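Local coordinates for inactive poly [ADP-ribose] polymerase RCD1 (Arabidopsis thaliana, PDB 5NGO), which binds the downy mildew effector HaRxL106, which thereby suppresses plant immunity, and carries a PARP domain regarded as inactive, at residues E134-D139 with N162-N167; A87-R90 with G95-I98. All coordinates share one frame; numbering follows the deposited sequence.

In the fold
Following the chain from the N terminus, contact 2 comes first: 87-90 turns back within a few residues onto 95-98, closing a short antiparallel hairpin that leads straight into strand 98-102. Contact 1 opens later, when 134-139 at the outer end of the mixed sheet meets 162-167 after a 22-residue excursion that includes the short strand 153-154. The two loops are in series, neither nested nor crossed. They meet in space, because strand 162-165 lies beside strand 98-102: Val165 O is 2.8 Å from Ile98 N, probably as a hydrogen bond, while Trp166 CE3 packs 3.5 Å from Val96 O. Together they tie the hairpin to one end of the PARP-domain sheet.

Contact 1 of 2, residues E134-D139 with N162-N167; sequences ELLRGD and NYIVWN
Leu136, its chi1 at -89° and its chi2 (23°) lying off a staggered value, divides its methyls between two partners, CD2 going to Ile164 and CD1 to Trp166. Ile164 answers with CG1 beside its own backbone N (chi1 -56°), which puts this branch 3.5 Å from Leu136 CD2; the two side chains cross obliquely. Trp166 and Leu136 instead run alongside each other, pointing opposite ways, with Leu136 CD1 4.2 Å from Trp166 CZ2, in an oblique approach to the indole. The other branch of Ile164, CG2, lies 3.7 Å above one face of the Trp166 ring, displaced toward its rim. In the mixed sheet of the PARP catalytic fold, strand 153-154 runs between 134-135 and 162-165, so these side chains reach across an intervening strand; the nearest CA atoms, those of Leu136 and Ile164, are still 9.0 Å apart. The carboxylate of Glu134 comes next to the same indole, with OE2 4.4 Å from Trp166 CZ2. Though buried, both its oxygens have donors: OE2 is bonded to the backbone N of Gly146 and OE1 to the side-chain amide of Gln142, two bonds that fix how the group is turned.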
ATOM      1  N   GLU A 134       4.298   7.287  13.397  1.00 62.35           N
ATOM      2  CA  GLU A 134       3.435   8.007  14.329  1.00 66.02           C
ATOM      3  C   GLU A 134       2.208   7.142  14.638  1.00 67.83           C
ATOM      4  O   GLU A 134       1.494   6.709  13.733  1.00 69.37           O
ATOM      5  CB  GLU A 134       2.976   9.322  13.705  1.00 65.95           C
ATOM      6  CG  GLU A 134       2.212  10.235  14.636  1.00 69.18           C
ATOM      7  CD  GLU A 134       1.763  11.542  13.992  1.00 69.89           C
ATOM      8  OE1 GLU A 134       0.849  12.188  14.548  1.00 74.58           O
ATOM      9  OE2 GLU A 134       2.285  11.926  12.920  1.00 67.10           O
ATOM     10  N   LEU A 135       1.965   6.899  15.927  1.00 70.38           N
ATOM     11  CA  LEU A 135       0.706   6.309  16.387  1.00 70.82           C
ATOM     12  C   LEU A 135      -0.366   7.388  16.244  1.00 71.76           C
ATOM     13  O   LEU A 135      -0.231   8.448  16.870  1.00 76.00           O
ATOM     14  CB  LEU A 135       0.820   5.841  17.846  1.00 73.12           C
ATOM     15  CG  LEU A 135      -0.367   5.160  18.570  1.00 74.95           C
ATOM     16  CD1 LEU A 135      -1.151   4.235  17.633  1.00 72.41           C
ATOM     17  CD2 LEU A 135       0.076   4.467  19.871  1.00 77.65           C
ATOM     18  N   LEU A 136      -1.372   7.150  15.410  1.00 71.47           N
ATOM     19  CA  LEU A 136      -2.365   8.171  15.114  1.00 71.78           C
ATOM     20  C   LEU A 136      -3.482   8.266  16.150  1.00 75.53           C
ATOM     21  O   LEU A 136      -4.136   7.272  16.482  1.00 79.92           O
ATOM     22  CB  LEU A 136      -2.981   7.958  13.728  1.00 69.56           C
ATOM     23  CG  LEU A 136      -2.362   8.580  12.463  1.00 67.62           C
ATOM     24  CD1 LEU A 136      -0.886   8.925  12.543  1.00 68.85           C
ATOM     25  CD2 LEU A 136      -2.624   7.728  11.230  1.00 64.70           C
ATOM     26  N   ARG A 137      -3.712   9.505  16.564  1.00 78.58           N
ATOM     27  CA  ARG A 137      -4.616   9.841  17.660  1.00 81.79           C
ATOM     28  C   ARG A 137      -6.061  10.095  17.197  1.00 81.24           C
ATOM     29  O   ARG A 137      -6.898  10.495  18.014  1.00 83.37           O
ATOM     30  CB  ARG A 137      -4.110  11.082  18.422  1.00 85.17           C
ATOM     31  CG  ARG A 137      -2.640  11.093  18.851  1.00 87.60           C
ATOM     32  CD  ARG A 137      -2.333  10.646  20.286  1.00 92.75           C
ATOM     33  NE  ARG A 137      -3.150  11.359  21.277  1.00 98.19           N
ATOM     34  CZ  ARG A 137      -3.682  10.841  22.391  1.00102.97           C
ATOM     35  NH1 ARG A 137      -3.528   9.555  22.724  1.00103.44           N
ATOM     36  NH2 ARG A 137      -4.404  11.629  23.198  1.00108.16           N
ATOM     37  N   GLY A 138      -6.380   9.897  15.917  1.00 77.79           N
ATOM     38  CA  GLY A 138      -7.765  10.008  15.444  1.00 78.76           C
ATOM     39  C   GLY A 138      -8.240  11.377  14.985  1.00 79.82           C
ATOM     40  O   GLY A 138      -9.434  11.631  14.905  1.00 79.89           O
ATOM     41  N   ASP A 139      -7.287  12.246  14.649  1.00 79.92           N
ATOM     42  CA  ASP A 139      -7.530  13.592  14.123  1.00 80.36           C
ATOM     43  C   ASP A 139      -8.019  13.498  12.661  1.00 80.21           C
ATOM     44  O   ASP A 139      -7.249  13.163  11.757  1.00 78.81           O
ATOM     45  CB  ASP A 139      -6.225  14.399  14.245  1.00 79.03           C
ATOM     46  CG  ASP A 139      -6.402  15.895  14.042  1.00 79.99           C
ATOM     47  OD1 ASP A 139      -7.253  16.333  13.224  1.00 79.94           O
ATOM     48  OD2 ASP A 139      -5.615  16.623  14.674  1.00 79.59           O
ATOM     49  N   ASN A 162      -3.639  -0.528   9.604  1.00 58.66           N
ATOM     50  CA  ASN A 162      -3.723   0.518   8.597  1.00 58.32           C
ATOM     51  C   ASN A 162      -2.497   1.412   8.690  1.00 55.01           C
ATOM     52  O   ASN A 162      -2.103   1.817   9.779  1.00 54.02           O
ATOM     53  CB  ASN A 162      -4.976   1.373   8.793  1.00 62.31           C
ATOM     54  CG  ASN A 162      -6.245   0.566   8.751  1.00 65.77           C
ATOM     55  OD1 ASN A 162      -6.919   0.514   7.718  1.00 70.30           O
ATOM     56  ND2 ASN A 162      -6.577  -0.087   9.870  1.00 70.55           N
ATOM     57  N   TYR A 163      -1.932   1.724   7.522  1.00 50.53           N
ATOM     58  CA  TYR A 163      -0.910   2.748   7.404  1.00 48.98           C
ATOM     59  C   TYR A 163      -1.493   3.928   6.653  1.00 49.02           C
ATOM     60  O   TYR A 163      -2.325   3.745   5.755  1.00 49.15           O
ATOM     61  CB  TYR A 163       0.274   2.229   6.618  1.00 45.99           C
ATOM     62  CG  TYR A 163       0.949   0.993   7.172  1.00 44.82           C
ATOM     63  CD1 TYR A 163       1.460   0.963   8.449  1.00 44.68           C
ATOM     64  CD2 TYR A 163       1.112  -0.137   6.379  1.00 43.47           C
ATOM     65  CE1 TYR A 163       2.033  -0.200   8.970  1.00 44.89           C
ATOM     66  CE2 TYR A 163       1.720  -1.268   6.851  1.00 43.40           C
ATOM     67  CZ  TYR A 163       2.199  -1.293   8.156  1.00 43.37           C
ATOM     68  OH  TYR A 163       2.839  -2.415   8.602  1.00 44.03           O
ATOM     69  N   ILE A 164      -1.087   5.132   7.053  1.00 48.85           N
ATOM     70  CA  ILE A 164      -1.452   6.359   6.348  1.00 49.31           C
ATOM     71  C   ILE A 164      -0.141   6.949   5.877  1.00 46.36           C
ATOM     72  O   ILE A 164       0.731   7.240   6.692  1.00 46.64           O
ATOM     73  CB  ILE A 164      -2.138   7.385   7.276  1.00 54.36           C
ATOM     74  CG1 ILE A 164      -3.371   6.795   7.961  1.00 58.68           C
ATOM     75  CG2 ILE A 164      -2.524   8.638   6.499  1.00 55.92           C
ATOM     76  CD1 ILE A 164      -4.569   6.640   7.056  1.00 60.82           C
ATOM     77  N   VAL A 165       0.014   7.092   4.563  1.00 43.67           N
ATOM     78  CA  VAL A 165       1.153   7.800   3.989  1.00 42.54           C
ATOM     79  C   VAL A 165       0.644   9.174   3.573  1.00 43.75           C
ATOM     80  O   VAL A 165      -0.324   9.278   2.800  1.00 42.92           O
ATOM     81  CB  VAL A 165       1.741   7.043   2.793  1.00 40.81           C
ATOM     82  CG1 VAL A 165       2.798   7.869   2.092  1.00 41.31           C
ATOM     83  CG2 VAL A 165       2.299   5.710   3.250  1.00 39.89           C
ATOM     84  N   TRP A 166       1.290  10.226   4.088  1.00 44.73           N
ATOM     85  CA  TRP A 166       0.828  11.620   3.835  1.00 46.82           C
ATOM     86  C   TRP A 166       1.024  11.991   2.367  1.00 45.72           C
ATOM     87  O   TRP A 166       1.912  11.464   1.705  1.00 44.57           O
ATOM     88  CB  TRP A 166       1.554  12.625   4.729  1.00 47.53           C
ATOM     89  CG  TRP A 166       1.522  12.227   6.164  1.00 48.18           C
ATOM     90  CD1 TRP A 166       2.586  11.847   6.945  1.00 47.95           C
ATOM     91  CD2 TRP A 166       0.354  12.082   6.976  1.00 48.09           C
ATOM     92  NE1 TRP A 166       2.149  11.511   8.196  1.00 48.97           N
ATOM     93  CE2 TRP A 166       0.783  11.639   8.241  1.00 48.96           C
ATOM     94  CE3 TRP A 166      -1.014  12.293   6.755  1.00 49.32           C
ATOM     95  CZ2 TRP A 166      -0.108  11.419   9.294  1.00 51.42           C
ATOM     96  CZ3 TRP A 166      -1.901  12.073   7.790  1.00 50.91           C
ATOM     97  CH2 TRP A 166      -1.446  11.641   9.053  1.00 51.98           C
ATOM     98  N   ASN A 167       0.191  12.899   1.866  1.00 47.37           N
ATOM     99  CA  ASN A 167       0.213  13.276   0.446  1.00 48.36           C
ATOM    100  C   ASN A 167       1.598  13.670  -0.052  1.00 47.60           C
ATOM    101  O   ASN A 167       2.012  13.204  -1.108  1.00 44.75           O
ATOM    102  CB  ASN A 167      -0.810  14.372   0.162  1.00 52.86           C
ATOM    103  CG  ASN A 167      -2.236  13.826   0.106  1.00 57.05           C
ATOM    104  OD1 ASN A 167      -2.492  12.673   0.452  1.00 59.57           O
ATOM    105  ND2 ASN A 167      -3.178  14.654  -0.325  1.00 58.70           N
TER

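Contact 2 of 2, residues A87-R90 with G95-I98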
ATOM      1  N   ALA A  87      -7.517   9.916  -6.693  1.00 79.01           N
ATOM      2  CA  ALA A  87      -8.014   8.578  -7.066  1.00 78.44           C
ATOM      3  C   ALA A  87      -7.442   7.437  -6.203  1.00 77.20           C
ATOM      4  O   ALA A  87      -8.026   6.350  -6.215  1.00 77.53           O
ATOM      5  CB  ALA A  87      -7.773   8.284  -8.543  1.00 80.14           C
ATOM      6  N   PHE A  88      -6.321   7.670  -5.481  1.00 73.67           N
ATOM      7  CA  PHE A  88      -5.939   6.816  -4.341  1.00 67.49           C
ATOM      8  C   PHE A  88      -5.990   7.564  -3.006  1.00 67.77           C
ATOM      9  O   PHE A  88      -5.773   6.949  -1.977  1.00 65.76           O
ATOM     10  CB  PHE A  88      -4.529   6.240  -4.510  1.00 64.31           C
ATOM     11  CG  PHE A  88      -4.421   5.092  -5.475  1.00 62.58           C
ATOM     12  CD1 PHE A  88      -4.808   3.802  -5.136  1.00 60.33           C
ATOM     13  CD2 PHE A  88      -3.912   5.306  -6.761  1.00 61.57           C
ATOM     14  CE1 PHE A  88      -4.693   2.752  -6.046  1.00 59.83           C
ATOM     15  CE2 PHE A  88      -3.768   4.259  -7.671  1.00 61.17           C
ATOM     16  CZ  PHE A  88      -4.163   2.981  -7.307  1.00 60.53           C
ATOM     17  N   ILE A  89      -6.287   8.856  -3.023  1.00 72.15           N
ATOM     18  CA  ILE A  89      -6.315   9.673  -1.817  1.00 73.91           C
ATOM     19  C   ILE A  89      -7.679   9.454  -1.170  1.00 75.55           C
ATOM     20  O   ILE A  89      -8.713   9.540  -1.867  1.00 76.44           O
ATOM     21  CB  ILE A  89      -6.109  11.202  -2.092  1.00 73.58           C
ATOM     22  CG1 ILE A  89      -5.009  11.487  -3.114  1.00 73.96           C
ATOM     23  CG2 ILE A  89      -5.957  11.948  -0.783  1.00 75.64           C
ATOM     24  CD1 ILE A  89      -3.747  10.736  -2.844  1.00 74.20           C
ATOM     25  N   ARG A  90      -7.675   9.175   0.129  1.00 76.39           N
ATOM     26  CA  ARG A  90      -8.918   9.033   0.874  1.00 79.38           C
ATOM     27  C   ARG A  90      -8.920   9.831   2.172  1.00 79.03           C
ATOM     28  O   ARG A  90      -7.906  10.033   2.814  1.00 72.70           O
ATOM     29  CB  ARG A  90      -9.359   7.552   1.104  1.00 79.64           C
ATOM     30  CG  ARG A  90      -8.642   6.732   2.124  1.00 81.60           C
ATOM     31  CD  ARG A  90      -9.267   5.330   2.123  1.00 85.05           C
ATOM     32  NE  ARG A  90      -9.660   4.850   3.463  1.00 87.85           N
ATOM     33  CZ  ARG A  90     -10.035   3.602   3.769  1.00 87.12           C
ATOM     34  NH1 ARG A  90     -10.092   2.641   2.839  1.00 89.38           N
ATOM     35  NH2 ARG A  90     -10.355   3.309   5.031  1.00 85.68           N
ATOM     36  N   GLY A  95      -7.293  10.756   9.157  1.00 73.83           N
ATOM     37  CA  GLY A  95      -6.784  11.873   8.345  1.00 74.19           C
ATOM     38  C   GLY A  95      -6.791  11.589   6.855  1.00 72.69           C
ATOM     39  O   GLY A  95      -7.381  10.604   6.399  1.00 74.37           O
ATOM     40  N   VAL A  96      -6.116  12.456   6.099  1.00 71.34           N
ATOM     41  CA  VAL A  96      -6.108  12.397   4.638  1.00 68.04           C
ATOM     42  C   VAL A  96      -4.713  12.042   4.138  1.00 65.06           C
ATOM     43  O   VAL A  96      -3.718  12.668   4.492  1.00 68.24           O
ATOM     44  CB  VAL A  96      -6.560  13.735   4.004  1.00 70.93           C
ATOM     45  CG1 VAL A  96      -6.966  13.535   2.550  1.00 70.29           C
ATOM     46  CG2 VAL A  96      -7.690  14.377   4.820  1.00 73.92           C
ATOM     47  N   GLY A  97      -4.651  11.012   3.311  1.00 61.81           N
ATOM     48  CA  GLY A  97      -3.403  10.567   2.678  1.00 59.58           C
ATOM     49  C   GLY A  97      -3.703   9.383   1.778  1.00 57.15           C
ATOM     50  O   GLY A  97      -4.842   9.229   1.290  1.00 57.92           O
ATOM     51  N   ILE A  98      -2.720   8.504   1.574  1.00 54.26           N
ATOM     52  CA  ILE A  98      -2.992   7.188   0.983  1.00 52.52           C
ATOM     53  C   ILE A  98      -3.117   6.201   2.135  1.00 50.45           C
ATOM     54  O   ILE A  98      -2.237   6.131   2.994  1.00 51.97           O
ATOM     55  CB  ILE A  98      -1.920   6.756  -0.060  1.00 53.27           C
ATOM     56  CG1 ILE A  98      -1.965   7.650  -1.304  1.00 56.52           C
ATOM     57  CG2 ILE A  98      -2.079   5.298  -0.512  1.00 50.94           C
ATOM     58  CD1 ILE A  98      -1.365   9.008  -1.089  1.00 58.58           C
TER
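The ring of Phe88 points off from 95-98, and its side chain packs on Leu82 and on Leu67; Ile98 meets this residue at its root, with Ile98 CG1 4.3 Å from Phe88 CB. The other flat group, the guanidinium of Arg90, also heads off from 95-98, in a cation-pi contact with Tyr112. What joins the two segments is therefore backbone and aliphatic branches. Arg90 and Gly97 form an antiparallel hydrogen-bonded pair: Arg90 N gives a bond of 3.1 Å to Gly97 O, and Gly97 N returns a weak one of 3.4 Å to Arg90 O. Each carbonyl also receives a CA-H...O contact, from Ile89 CA to Gly97 O and from Val96 CA to Arg90 O. Ile89 splits its branches: CG2 packs 3.8 Å from Val96 CG1, where the two side chains lie roughly perpendicular, while CG1, set beside the backbone N, carries CD1 to within 3.4 Å of Ile98 CD1. By sequence, Tyr94 to Ile98 (YGVGI) probably corresponds to the (Y/F)GxG(I/V) segment that borders the NAD+ site in active PARPs. At Gly97 the chain bends out of the hairpin into strand 98-102, where Ile98 bonds through its backbone to Val165 of strand 162-165 and packs on Leu67 of strand 62-68.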